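Local coordinates for protein globin (Geobacter sulfurreducens, PDB 2W31) that binds heme, whose iron is held between two histidines, and probably oxygen, as the globin domain of a globin-coupled sensor, at residues Q5-K8 and A9-F13; D37-Y40 and D41-G45; Y78-R81 and Y82-N85; R111-T114 and L115-Q119. One frame throughout, in Å; residues are numbered along the deposited sequence. Where two conformers were deposited one is given.

How the interactions relate
The four contacts come in series along one chain of an all-helical globin fold, each along one helix or at its end. Interaction 1 ends helix 4-11, interaction 2 ends helix 32-44, interaction 3 opens helix 80-96 and interaction 4 lies in helix 100-121. Interactions 1 and 3, with centres about 13 Å apart, touch: Lys8 reaches the carbonyl of Tyr78, and Ile7 meets Ile83. Interactions 2 and 4, about 17 Å apart between centres, touch through Gln38 and Phe113. Between interactions 1 and 2 the centres are about 32 Å apart, on opposite sides of the chain's centre. Interaction 2 borders the heme and, like interactions 1 and 4, the second subunit, so helix 32-44 serves both.

Interaction 1: Q5-K8 and A9-F13; sequences QEIK and AHYRF
Ala9 N, His10 N and Tyr11 N donate to the carbonyls of Gln5, Glu6 and Ile7, the i to i+4 bonds of helix 4-11. Beyond them the pattern changes: Phe13 N reaches back to Lys8 O at 2.8 Å, five residues away, while Arg12 N bonds to Ala9 O.

Among apolar contacts, Ile7 CG2 lies 3.9 Å from Tyr11 CD2, the two side chains running side by side in the same direction. The branched isoleucine thus packs beside the tyrosine, whose hydroxyl bonds to Asp144. The extended aliphatic chain of Lys8 passes Phe13 obliquely, with Lys8 CE 3.8 Å from Phe13 CD2; its long methylene run suits it to pack here while its amine bonds to Tyr78 O.

A carbonyl also sits against a ring. Glu6 O lies 3.3 Å above the plane of the His10 imidazole, offset toward its rim, because CG is turned beside the backbone N (chi1 -66°). His10 itself meets His101 and Tyr102 of the second subunit.

Arg12 has positive phi (50°), and the two backward bonds around it make a Schellman motif, the classic C-terminal finish of an alpha-helix.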
loop_
_atom_site.group_PDB
_atom_site.type_symbol
_atom_site.label_atom_id
_atom_site.label_comp_id
_atom_site.label_asym_id
_atom_site.label_seq_id
_atom_site.Cartn_x
_atom_site.Cartn_y
_atom_site.Cartn_z
ATOM N N GLN A 5 11.741 -14.874 6.141
ATOM C CA GLN A 5 13.078 -14.450 5.753
ATOM C C GLN A 5 13.044 -14.021 4.267
ATOM O O GLN A 5 13.565 -12.975 3.925
ATOM C CB GLN A 5 14.124 -15.566 5.983
ATOM C CG GLN A 5 15.523 -15.228 5.454
ATOM C CD GLN A 5 16.580 -16.319 5.718
ATOM O OE1 GLN A 5 16.385 -17.506 5.399
ATOM N NE2 GLN A 5 17.720 -15.906 6.292
ATOM N N GLU A 6 12.408 -14.832 3.425
ATOM C CA GLU A 6 12.279 -14.521 1.998
ATOM C C GLU A 6 11.472 -13.243 1.768
ATOM O O GLU A 6 11.874 -12.370 0.976
ATOM C CB GLU A 6 11.618 -15.682 1.276
ATOM C CG GLU A 6 12.508 -16.942 1.167
ATOM C CD GLU A 6 11.752 -18.123 0.589
ATOM O OE1 GLU A 6 10.732 -18.546 1.189
ATOM O OE2 GLU A 6 12.174 -18.630 -0.482
ATOM N N ILE A 7 10.332 -13.130 2.455
ATOM C CA ILE A 7 9.518 -11.927 2.317
ATOM C C ILE A 7 10.267 -10.663 2.723
ATOM O O ILE A 7 10.232 -9.653 2.010
ATOM C CB ILE A 7 8.191 -12.110 3.072
ATOM C CG1 ILE A 7 7.384 -13.159 2.317
ATOM C CG2 ILE A 7 7.427 -10.786 3.206
ATOM C CD1 ILE A 7 6.118 -13.621 3.021
ATOM N N LYS A 8 10.905 -10.681 3.883
ATOM C CA LYS A 8 11.746 -9.558 4.335
ATOM C C LYS A 8 12.803 -9.186 3.314
ATOM O O LYS A 8 12.998 -8.005 2.996
ATOM C CB LYS A 8 12.474 -9.911 5.635
ATOM C CG LYS A 8 11.689 -9.808 6.861
ATOM C CD LYS A 8 12.603 -10.224 8.015
ATOM C CE LYS A 8 11.980 -9.906 9.337
ATOM N NZ LYS A 8 12.758 -10.605 10.420
ATOM N N ALA A 9 13.508 -10.187 2.785
ATOM C CA ALA A 9 14.503 -9.941 1.752
ATOM C C ALA A 9 13.899 -9.205 0.538
ATOM O O ALA A 9 14.467 -8.214 0.060
ATOM C CB ALA A 9 15.195 -11.241 1.297
ATOM N N HIS A 10 12.726 -9.655 0.069
ATOM C CA HIS A 10 12.117 -9.020 -1.097
ATOM C C HIS A 10 11.788 -7.547 -0.858
ATOM O O HIS A 10 11.924 -6.705 -1.773
ATOM C CB HIS A 10 10.871 -9.783 -1.535
ATOM C CG HIS A 10 11.165 -11.166 -2.036
ATOM N ND1 HIS A 10 10.195 -12.131 -2.175
ATOM C CD2 HIS A 10 12.337 -11.756 -2.385
ATOM C CE1 HIS A 10 10.747 -13.249 -2.613
ATOM N NE2 HIS A 10 12.045 -13.047 -2.750
ATOM N N TYR A 11 11.317 -7.233 0.353
ATOM C CA TYR A 11 10.997 -5.849 0.721
ATOM C C TYR A 11 12.187 -5.069 1.279
ATOM O O TYR A 11 12.039 -3.914 1.636
ATOM C CB TYR A 11 9.866 -5.850 1.787
ATOM C CG TYR A 11 8.490 -6.151 1.220
ATOM C CD1 TYR A 11 7.724 -5.128 0.647
ATOM C CD2 TYR A 11 7.958 -7.426 1.242
ATOM C CE1 TYR A 11 6.448 -5.368 0.115
ATOM C CE2 TYR A 11 6.692 -7.686 0.722
ATOM C CZ TYR A 11 5.957 -6.665 0.125
ATOM O OH TYR A 11 4.676 -6.932 -0.369
ATOM N N ARG A 12 13.358 -5.719 1.339
ATOM C CA ARG A 12 14.539 -5.157 1.997
ATOM C C ARG A 12 14.214 -4.647 3.415
ATOM O O ARG A 12 14.596 -3.556 3.830
ATOM C CB ARG A 12 15.186 -4.068 1.131
ATOM C CG ARG A 12 15.696 -4.650 -0.188
ATOM C CD ARG A 12 16.409 -3.620 -1.058
ATOM N NE ARG A 12 16.666 -4.172 -2.385
ATOM C CZ ARG A 12 17.182 -3.465 -3.378
ATOM N NH1 ARG A 12 17.488 -2.181 -3.182
ATOM N NH2 ARG A 12 17.380 -4.044 -4.561
ATOM N N PHE A 13 13.487 -5.471 4.152
ATOM C CA PHE A 13 13.150 -5.186 5.554
ATOM C C PHE A 13 14.251 -5.816 6.394
ATOM O O PHE A 13 14.455 -7.034 6.347
ATOM C CB PHE A 13 11.798 -5.811 5.868
ATOM C CG PHE A 13 11.301 -5.518 7.290
ATOM C CD1 PHE A 13 10.365 -4.520 7.523
ATOM C CD2 PHE A 13 11.777 -6.261 8.391
ATOM C CE1 PHE A 13 9.886 -4.253 8.818
ATOM C CE2 PHE A 13 11.290 -5.985 9.705
ATOM C CZ PHE A 13 10.347 -4.983 9.906
#

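Interaction 2: D37-Y40 and D41-G45; sequences DQFY and DYLLG. With HEM (protoporphyrin IX containing Fe), chain C.
Phe39 and Leu43, one helical turn apart, form the tight, buried part of this contact. Leu43 CD1 comes obliquely to the phenyl ring, 3.7 Å from Phe39 CE2, and the same methyl lies 3.7 Å from HEM CBC of the heme. The other methyl, Leu43 CD2, approaches HEM CMC, so the fork of the leucine spreads along the porphyrin rim. With CG turned away from the backbone N (chi1 -177°), the Phe39 ring is carried toward the porphyrin; the CHC carbon of the heme lies at the ring's edge, near its plane. The ring also meets His66, an axial ligand of the iron. A flat aromatic and a forked aliphatic suit this apolar border.

The other side is more polar and more open. Leu44 CD1 packs obliquely on the Tyr40 ring, 3.5 Å from Tyr40 CD2, but Leu44 is exposed; Tyr40 OH bonds to Asp56, and its ring takes a cation-pi contact from Lys63. Asp37 and Asp41 extend acidic groups here, Asp37 in a salt bridge with Lys63. Asp41 N donates to Asp37 O at 2.9 Å, the first of four successive i to i+4 bonds. Tyr42 OH bonds to His10 O of the second subunit.

The helix is therefore amphipathic: hydrocarbon groups line the heme rim, while the Asp37 carboxylate and the Tyr40 and Tyr42 hydroxyls engage charged and polar partners on its other sides.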
loop_
_atom_site.group_PDB
_atom_site.type_symbol
_atom_site.label_atom_id
_atom_site.label_comp_id
_atom_site.label_asym_id
_atom_site.label_seq_id
_atom_site.Cartn_x
_atom_site.Cartn_y
_atom_site.Cartn_z
ATOM N N ASP A 37 -10.761 4.770 16.758
ATOM C CA ASP A 37 -11.981 5.561 16.528
ATOM C C ASP A 37 -12.077 5.943 15.056
ATOM O O ASP A 37 -13.137 5.801 14.470
ATOM C CB ASP A 37 -12.011 6.848 17.379
ATOM C CG ASP A 37 -12.275 6.578 18.855
ATOM O OD1 ASP A 37 -12.730 5.469 19.217
ATOM O OD2 ASP A 37 -11.994 7.499 19.663
ATOM N N GLN A 38 -10.973 6.421 14.476
ATOM C CA GLN A 38 -10.976 6.872 13.089
ATOM C C GLN A 38 -11.211 5.688 12.159
ATOM O O GLN A 38 -12.003 5.793 11.230
ATOM C CB GLN A 38 -9.695 7.643 12.743
ATOM C CG GLN A 38 -9.647 9.004 13.444
ATOM C CD GLN A 38 -8.425 9.863 13.102
ATOM O OE1 GLN A 38 -7.846 9.745 12.021
ATOM N NE2 GLN A 38 -8.051 10.759 14.029
ATOM N N PHE A 39 -10.536 4.559 12.425
ATOM C CA PHE A 39 -10.682 3.341 11.642
ATOM C C PHE A 39 -12.125 2.848 11.668
ATOM O O PHE A 39 -12.748 2.634 10.603
ATOM C CB PHE A 39 -9.689 2.283 12.200
ATOM C CG PHE A 39 -9.664 0.987 11.457
ATOM C CD1 PHE A 39 -8.745 0.786 10.430
ATOM C CD2 PHE A 39 -10.492 -0.075 11.829
ATOM C CE1 PHE A 39 -8.678 -0.445 9.777
ATOM C CE2 PHE A 39 -10.424 -1.314 11.180
ATOM C CZ PHE A 39 -9.499 -1.491 10.142
ATOM N N TYR A 40 -12.678 2.730 12.883
ATOM C CA TYR A 40 -14.046 2.249 13.081
ATOM C C TYR A 40 -15.067 3.183 12.436
ATOM O O TYR A 40 -15.941 2.731 11.685
ATOM C CB TYR A 40 -14.321 2.135 14.572
ATOM C CG TYR A 40 -15.417 1.163 14.953
ATOM C CD1 TYR A 40 -15.129 -0.181 15.210
ATOM C CD2 TYR A 40 -16.730 1.591 15.068
ATOM C CE1 TYR A 40 -16.132 -1.081 15.591
ATOM C CE2 TYR A 40 -17.755 0.690 15.438
ATOM C CZ TYR A 40 -17.429 -0.633 15.709
ATOM O OH TYR A 40 -18.394 -1.536 16.079
ATOM N N ASP A 41 -14.914 4.484 12.659
ATOM C CA ASP A 41 -15.853 5.464 12.070
ATOM C C ASP A 41 -15.795 5.524 10.528
ATOM O O ASP A 41 -16.804 5.762 9.872
ATOM C CB ASP A 41 -15.597 6.860 12.644
ATOM C CG ASP A 41 -15.982 6.976 14.122
ATOM O OD1 ASP A 41 -16.735 6.109 14.627
ATOM O OD2 ASP A 41 -15.513 7.933 14.783
ATOM N N TYR A 42 -14.617 5.324 9.938
ATOM C CA TYR A 42 -14.497 5.277 8.486
ATOM C C TYR A 42 -15.307 4.086 7.914
ATOM O O TYR A 42 -15.979 4.213 6.892
ATOM C CB TYR A 42 -13.020 5.112 8.144
ATOM C CG TYR A 42 -12.609 5.401 6.716
ATOM C CD1 TYR A 42 -11.935 6.583 6.383
ATOM C CD2 TYR A 42 -12.844 4.472 5.700
ATOM C CE1 TYR A 42 -11.504 6.832 5.047
ATOM C CE2 TYR A 42 -12.421 4.728 4.347
ATOM C CZ TYR A 42 -11.773 5.909 4.047
ATOM O OH TYR A 42 -11.330 6.142 2.764
ATOM N N LEU A 43 -15.234 2.942 8.592
ATOM C CA LEU A 43 -15.966 1.752 8.148
ATOM C C LEU A 43 -17.481 1.906 8.279
ATOM O O LEU A 43 -18.246 1.426 7.412
ATOM C CB LEU A 43 -15.478 0.508 8.896
ATOM C CG LEU A 43 -14.011 0.092 8.657
ATOM C CD1 LEU A 43 -13.687 -1.193 9.429
ATOM C CD2 LEU A 43 -13.701 -0.063 7.181
ATOM N N LEU A 44 -17.886 2.596 9.351
ATOM C CA LEU A 44 -19.299 2.871 9.647
ATOM C C LEU A 44 -19.878 3.785 8.584
ATOM O O LEU A 44 -21.104 3.894 8.427
ATOM C CB LEU A 44 -19.431 3.536 11.037
ATOM C CG LEU A 44 -19.288 2.664 12.304
ATOM C CD1 LEU A 44 -19.330 3.498 13.592
ATOM C CD2 LEU A 44 -20.358 1.575 12.350
ATOM N N GLY A 45 -18.989 4.450 7.858
ATOM C CA GLY A 45 -19.356 5.380 6.796
ATOM C C GLY A 45 -19.567 4.769 5.433
ATOM O O GLY A 45 -20.043 5.441 4.527
HETATM C CHA HEM C . -11.292 -9.810 12.484
HETATM C CHB HEM C . -7.402 -7.188 11.384
HETATM C CHC HEM C . -10.001 -4.976 7.943
HETATM C CHD HEM C . -14.041 -6.674 9.977
HETATM C C1A HEM C . -10.007 -9.311 12.486
HETATM C C2A HEM C . -8.910 -9.777 13.316
HETATM C C3A HEM C . -7.831 -9.036 13.033
HETATM C C4A HEM C . -8.234 -8.096 11.992
HETATM C CMA HEM C . -6.415 -9.122 13.634
HETATM C CAA HEM C . -8.995 -10.951 14.343
HETATM C CBA HEM C . -8.940 -12.205 13.463
HETATM C CGA HEM C . -8.609 -13.487 14.202
HETATM O O1A HEM C . -7.447 -13.665 14.663
HETATM O O2A HEM C . -9.528 -14.347 14.310
HETATM C C1B HEM C . -7.735 -6.461 10.253
HETATM C C2B HEM C . -6.822 -5.716 9.399
HETATM C C3B HEM C . -7.532 -5.104 8.445
HETATM C C4B HEM C . -8.936 -5.402 8.693
HETATM C CMB HEM C . -5.294 -5.723 9.627
HETATM C CAB HEM C . -7.046 -4.195 7.319
HETATM C CBB HEM C . -6.087 -3.271 7.517
HETATM C C1C HEM C . -11.327 -5.174 8.240
HETATM C C2C HEM C . -12.452 -4.514 7.622
HETATM C C3C HEM C . -13.567 -4.956 8.211
HETATM C C4C HEM C . -13.181 -5.935 9.205
HETATM C CMC HEM C . -12.381 -3.475 6.505
HETATM C CAC HEM C . -15.005 -4.524 7.861
HETATM C CBC HEM C . -15.883 -4.072 8.751
HETATM C C1D HEM C . -13.677 -7.759 10.733
HETATM C C2D HEM C . -14.610 -8.752 11.286
HETATM C C3D HEM C . -13.763 -9.738 12.064
HETATM C C4D HEM C . -12.399 -9.237 11.932
HETATM C CMD HEM C . -16.119 -8.790 11.081
HETATM C CAD HEM C . -14.226 -10.979 12.875
HETATM C CBD HEM C . -14.537 -12.168 11.986
HETATM C CGD HEM C . -15.302 -13.179 12.817
HETATM O O1D HEM C . -16.411 -12.865 13.329
HETATM O O2D HEM C . -14.798 -14.314 12.962
HETATM N NA HEM C . -9.575 -8.273 11.689
HETATM N NB HEM C . -9.006 -6.249 9.791
HETATM N NC HEM C . -11.793 -6.044 9.220
HETATM N ND HEM C . -12.408 -8.095 11.142
HETATM FE FE HEM C . -10.691 -7.144 10.461
#

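Interaction 3: Y78-R81 and Y82-N85; sequences YDNR and YIHN
Asp79 grips the start of helix 80-96 with two acceptors. Its carboxylate oxygen Asp79 OD1 accepts a hydrogen bond from Tyr82 N at 3.1 Å, met nearly along the C-O direction, while its carbonyl Asp79 O accepts from Ile83 N at 3.2 Å. The side chain reaches the amide because CG stands between the backbone N and the carbonyl carbon (chi1 47°). This is an N-cap: a short acidic side chain satisfies an amide in the first turn and probably interacts favourably with the helix dipole. An alanine here is likely to leave the Tyr82 amide without its capping acceptor and the helix start less firmly fixed. The regular pattern follows, with His84 N bonded to Asn80 O at 3.0 Å; that same oxygen lies over the centre of the His84 ring.

Further out, Tyr78 and Tyr82 make a T-shaped pair. The edge of Tyr78 points at the face of Tyr82, with Tyr78 CD1 over the ring centre and the planes at 86°. Two large aromatic rings fill this junction while keeping polar ends: Tyr78 OH bonds to Leu73 O, and Tyr82 OH to Asn142. Both rings also pack on Met4 and on Ile138 of helix 125-151.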
loop_
_atom_site.group_PDB
_atom_site.type_symbol
_atom_site.label_atom_id
_atom_site.label_comp_id
_atom_site.label_asym_id
_atom_site.label_seq_id
_atom_site.Cartn_x
_atom_site.Cartn_y
_atom_site.Cartn_z
ATOM N N TYR A 78 9.100 -10.039 14.164
ATOM C CA TYR A 78 8.567 -10.241 12.800
ATOM C C TYR A 78 9.168 -11.543 12.265
ATOM O O TYR A 78 10.214 -11.513 11.587
ATOM C CB TYR A 78 8.955 -9.018 11.939
ATOM C CG TYR A 78 8.559 -7.736 12.636
ATOM C CD1 TYR A 78 7.210 -7.381 12.744
ATOM C CD2 TYR A 78 9.505 -6.927 13.247
ATOM C CE1 TYR A 78 6.799 -6.206 13.456
ATOM C CE2 TYR A 78 9.132 -5.756 13.925
ATOM C CZ TYR A 78 7.784 -5.404 14.040
ATOM O OH TYR A 78 7.400 -4.291 14.763
ATOM N N ASP A 79 8.578 -12.681 12.634
ATOM C CA ASP A 79 9.190 -13.985 12.346
ATOM C C ASP A 79 8.153 -14.911 11.735
ATOM O O ASP A 79 7.099 -14.459 11.294
ATOM C CB ASP A 79 9.755 -14.581 13.647
ATOM C CG ASP A 79 8.748 -14.498 14.837
ATOM O OD1 ASP A 79 7.510 -14.321 14.653
ATOM O OD2 ASP A 79 9.210 -14.629 16.000
ATOM N N ASN A 80 8.429 -16.213 11.697
ATOM C CA ASN A 80 7.465 -17.081 11.017
ATOM C C ASN A 80 6.137 -17.217 11.793
ATOM O O ASN A 80 5.068 -17.368 11.189
ATOM C CB ASN A 80 8.073 -18.420 10.588
ATOM C CG ASN A 80 8.829 -18.320 9.276
ATOM O OD1 ASN A 80 8.234 -18.262 8.182
ATOM N ND2 ASN A 80 10.154 -18.324 9.373
ATOM N N ARG A 81 6.177 -17.074 13.106
ATOM C CA ARG A 81 4.955 -16.974 13.901
ATOM C C ARG A 81 4.091 -15.762 13.488
ATOM O O ARG A 81 2.847 -15.823 13.416
ATOM C CB ARG A 81 5.341 -16.874 15.358
ATOM C CG ARG A 81 4.202 -16.919 16.340
ATOM C CD ARG A 81 4.770 -17.126 17.745
ATOM N NE ARG A 81 3.784 -16.872 18.790
ATOM C CZ ARG A 81 4.062 -16.267 19.944
ATOM N NH1 ARG A 81 5.298 -15.831 20.193
ATOM N NH2 ARG A 81 3.100 -16.085 20.846
ATOM N N TYR A 82 4.758 -14.642 13.259
ATOM C CA TYR A 82 4.053 -13.440 12.826
ATOM C C TYR A 82 3.345 -13.651 11.485
ATOM O O TYR A 82 2.186 -13.229 11.333
ATOM C CB TYR A 82 5.068 -12.301 12.751
ATOM C CG TYR A 82 4.503 -10.929 12.440
ATOM C CD1 TYR A 82 3.902 -10.170 13.423
ATOM C CD2 TYR A 82 4.615 -10.375 11.149
ATOM C CE1 TYR A 82 3.382 -8.899 13.144
ATOM C CE2 TYR A 82 4.110 -9.114 10.858
ATOM C CZ TYR A 82 3.483 -8.370 11.847
ATOM O OH TYR A 82 2.994 -7.093 11.591
ATOM N N ILE A 83 4.030 -14.257 10.508
ATOM C CA ILE A 83 3.393 -14.524 9.209
ATOM C C ILE A 83 2.214 -15.498 9.330
ATOM O O ILE A 83 1.184 -15.337 8.663
ATOM C CB ILE A 83 4.403 -14.989 8.119
ATOM C CG1 ILE A 83 3.661 -15.600 6.916
ATOM C CG2 ILE A 83 5.385 -15.978 8.688
ATOM C CD1 ILE A 83 4.502 -15.755 5.697
ATOM N N HIS A 84 2.359 -16.506 10.178
ATOM C CA HIS A 84 1.301 -17.484 10.328
ATOM C C HIS A 84 0.066 -16.814 10.874
ATOM O O HIS A 84 -1.051 -17.074 10.426
ATOM C CB HIS A 84 1.767 -18.601 11.253
ATOM C CG HIS A 84 2.919 -19.381 10.699
ATOM N ND1 HIS A 84 3.265 -19.349 9.362
ATOM C CD2 HIS A 84 3.804 -20.218 11.296
ATOM C CE1 HIS A 84 4.322 -20.118 9.163
ATOM N NE2 HIS A 84 4.663 -20.663 10.317
ATOM N N ASN A 85 0.270 -15.925 11.838
ATOM C CA ASN A 85 -0.822 -15.177 12.415
ATOM C C ASN A 85 -1.528 -14.267 11.396
ATOM O O ASN A 85 -2.764 -14.160 11.409
ATOM C CB ASN A 85 -0.335 -14.368 13.612
ATOM C CG ASN A 85 -1.469 -13.837 14.410
ATOM O OD1 ASN A 85 -2.292 -14.604 14.918
ATOM N ND2 ASN A 85 -1.570 -12.526 14.490
#

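Interaction 4: R111-T114 and L115-Q119; sequences RQFT and LSIIQ
The backbone of 111-119 is regular alpha-helix, with Leu115, Ser116, Ile117 and Ile118 each donating its N-H to the carbonyl four residues earlier, as Leu115 N does to Arg111 O at 3.0 Å. Phe113 and Ile117 carry the apolar contact. The tip of the isoleucine, Ile117 CD1, meets the ring obliquely, 3.4 Å from Phe113 CE2; CG1 lies beside the backbone N (chi1 -68°), which turns this longer branch back toward the phenylalanine. Cutting this residue back to an alanine would probably open a gap where the CD1 methyl meets the Phe113 ring and leave the phenyl group freer to shift.

Ser116, one turn after Gln112, makes the polar link. A water donates to Gln112 O at 3.1 Å and is hydrogen-bonded to Ser116 OG at 2.9 Å, bridging a carbonyl that already accepts from Ser116 N. The small hydroxyl suits this position, since it also bonds to Arg129 and Arg132 of the second subunit. Thr114, buried, satisfies its hydroxyl within the helix by bonding to Val110 O.

Helix 100-121 is flanked by several neighbours: Phe113 packs on Arg34, Leu35 and Gln38 of helix 32-44, while Thr114, Leu115 and Ile118 touch helix 125-151. Arg111 makes salt bridges to Glu136 and Asp140 of that helix and to Asp140 of the second subunit, placing this helix at the dimer interface.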
loop_
_atom_site.group_PDB
_atom_site.type_symbol
_atom_site.label_atom_id
_atom_site.label_comp_id
_atom_site.label_asym_id
_atom_site.label_seq_id
_atom_site.Cartn_x
_atom_site.Cartn_y
_atom_site.Cartn_z
ATOM N N ARG A 111 -2.531 3.589 6.824
ATOM C CA ARG A 111 -1.315 4.160 6.259
ATOM C C ARG A 111 -1.330 5.704 6.394
ATOM O O ARG A 111 -0.356 6.308 6.818
ATOM C CB ARG A 111 -1.273 3.751 4.790
ATOM C CG ARG A 111 -0.031 4.028 4.127
ATOM C CD ARG A 111 -0.246 3.823 2.591
ATOM N NE ARG A 111 -0.776 2.517 2.169
ATOM C CZ ARG A 111 -0.047 1.385 2.151
ATOM N NH1 ARG A 111 1.186 1.378 2.610
ATOM N NH2 ARG A 111 -0.542 0.230 1.729
ATOM N N GLN A 112 -2.458 6.352 6.074
ATOM C CA GLN A 112 -2.500 7.825 6.093
ATOM C C GLN A 112 -2.360 8.272 7.545
ATOM O O GLN A 112 -1.661 9.249 7.833
ATOM C CB GLN A 112 -3.829 8.321 5.510
ATOM C CG GLN A 112 -4.137 7.770 4.096
ATOM C CD GLN A 112 -3.478 8.540 2.953
ATOM O OE1 GLN A 112 -2.426 9.180 3.135
ATOM N NE2 GLN A 112 -4.088 8.461 1.750
ATOM N N PHE A 113 -3.014 7.547 8.462
ATOM C CA PHE A 113 -2.997 7.935 9.876
ATOM C C PHE A 113 -1.569 7.855 10.423
ATOM O O PHE A 113 -1.087 8.783 11.132
ATOM C CB PHE A 113 -3.895 6.977 10.659
ATOM C CG PHE A 113 -3.985 7.286 12.159
ATOM C CD1 PHE A 113 -4.968 8.150 12.676
ATOM C CD2 PHE A 113 -3.071 6.708 13.045
ATOM C CE1 PHE A 113 -5.021 8.438 14.046
ATOM C CE2 PHE A 113 -3.141 6.973 14.439
ATOM C CZ PHE A 113 -4.095 7.848 14.917
ATOM N N THR A 114 -0.884 6.742 10.130
ATOM C CA THR A 114 0.456 6.515 10.683
ATOM C C THR A 114 1.489 7.449 10.081
ATOM O O THR A 114 2.360 7.972 10.805
ATOM C CB THR A 114 0.844 5.056 10.489
ATOM O OG1 THR A 114 -0.197 4.242 11.038
ATOM C CG2 THR A 114 2.135 4.731 11.247
ATOM N N LEU A 115 1.361 7.762 8.791
ATOM C CA LEU A 115 2.319 8.685 8.206
ATOM C C LEU A 115 2.114 10.105 8.734
ATOM O O LEU A 115 3.104 10.903 8.779
ATOM C CB LEU A 115 2.325 8.639 6.665
ATOM C CG LEU A 115 2.823 7.314 6.095
ATOM C CD1 LEU A 115 3.204 7.545 4.598
ATOM C CD2 LEU A 115 3.885 6.515 6.802
ATOM N N SER A 116 0.875 10.434 9.082
ATOM C CA SER A 116 0.642 11.744 9.710
ATOM C C SER A 116 1.284 11.821 11.090
ATOM O O SER A 116 1.863 12.868 11.432
ATOM C CB SER A 116 -0.832 12.111 9.721
ATOM O OG SER A 116 -1.113 12.641 8.431
ATOM N N ILE A 117 1.214 10.744 11.880
ATOM C CA ILE A 117 1.968 10.710 13.173
ATOM C C ILE A 117 3.457 10.944 12.956
ATOM O O ILE A 117 4.107 11.730 13.695
ATOM C CB ILE A 117 1.804 9.321 13.884
ATOM C CG1 ILE A 117 0.366 9.139 14.356
ATOM C CG2 ILE A 117 2.794 9.121 15.063
ATOM C CD1 ILE A 117 0.170 7.714 14.954
ATOM N N ILE A 118 4.026 10.307 11.941
ATOM C CA ILE A 118 5.443 10.474 11.662
ATOM C C ILE A 118 5.742 11.910 11.252
ATOM O O ILE A 118 6.705 12.512 11.767
ATOM C CB ILE A 118 5.914 9.472 10.591
ATOM C CG1 ILE A 118 5.839 8.037 11.143
ATOM C CG2 ILE A 118 7.336 9.836 10.125
ATOM C CD1 ILE A 118 6.178 6.981 10.101
ATOM N N GLN A 119 4.958 12.480 10.329
ATOM C CA GLN A 119 5.203 13.859 9.871
ATOM C C GLN A 119 5.150 14.839 11.048
ATOM O O GLN A 119 5.971 15.769 11.155
ATOM C CB GLN A 119 4.165 14.237 8.815
ATOM C CG GLN A 119 4.471 15.491 8.064
ATOM C CD GLN A 119 3.311 15.863 7.160
ATOM O OE1 GLN A 119 2.685 15.004 6.494
ATOM N NE2 GLN A 119 2.999 17.134 7.145
HETATM O O HOH W 1 -3.181 11.706 6.657
#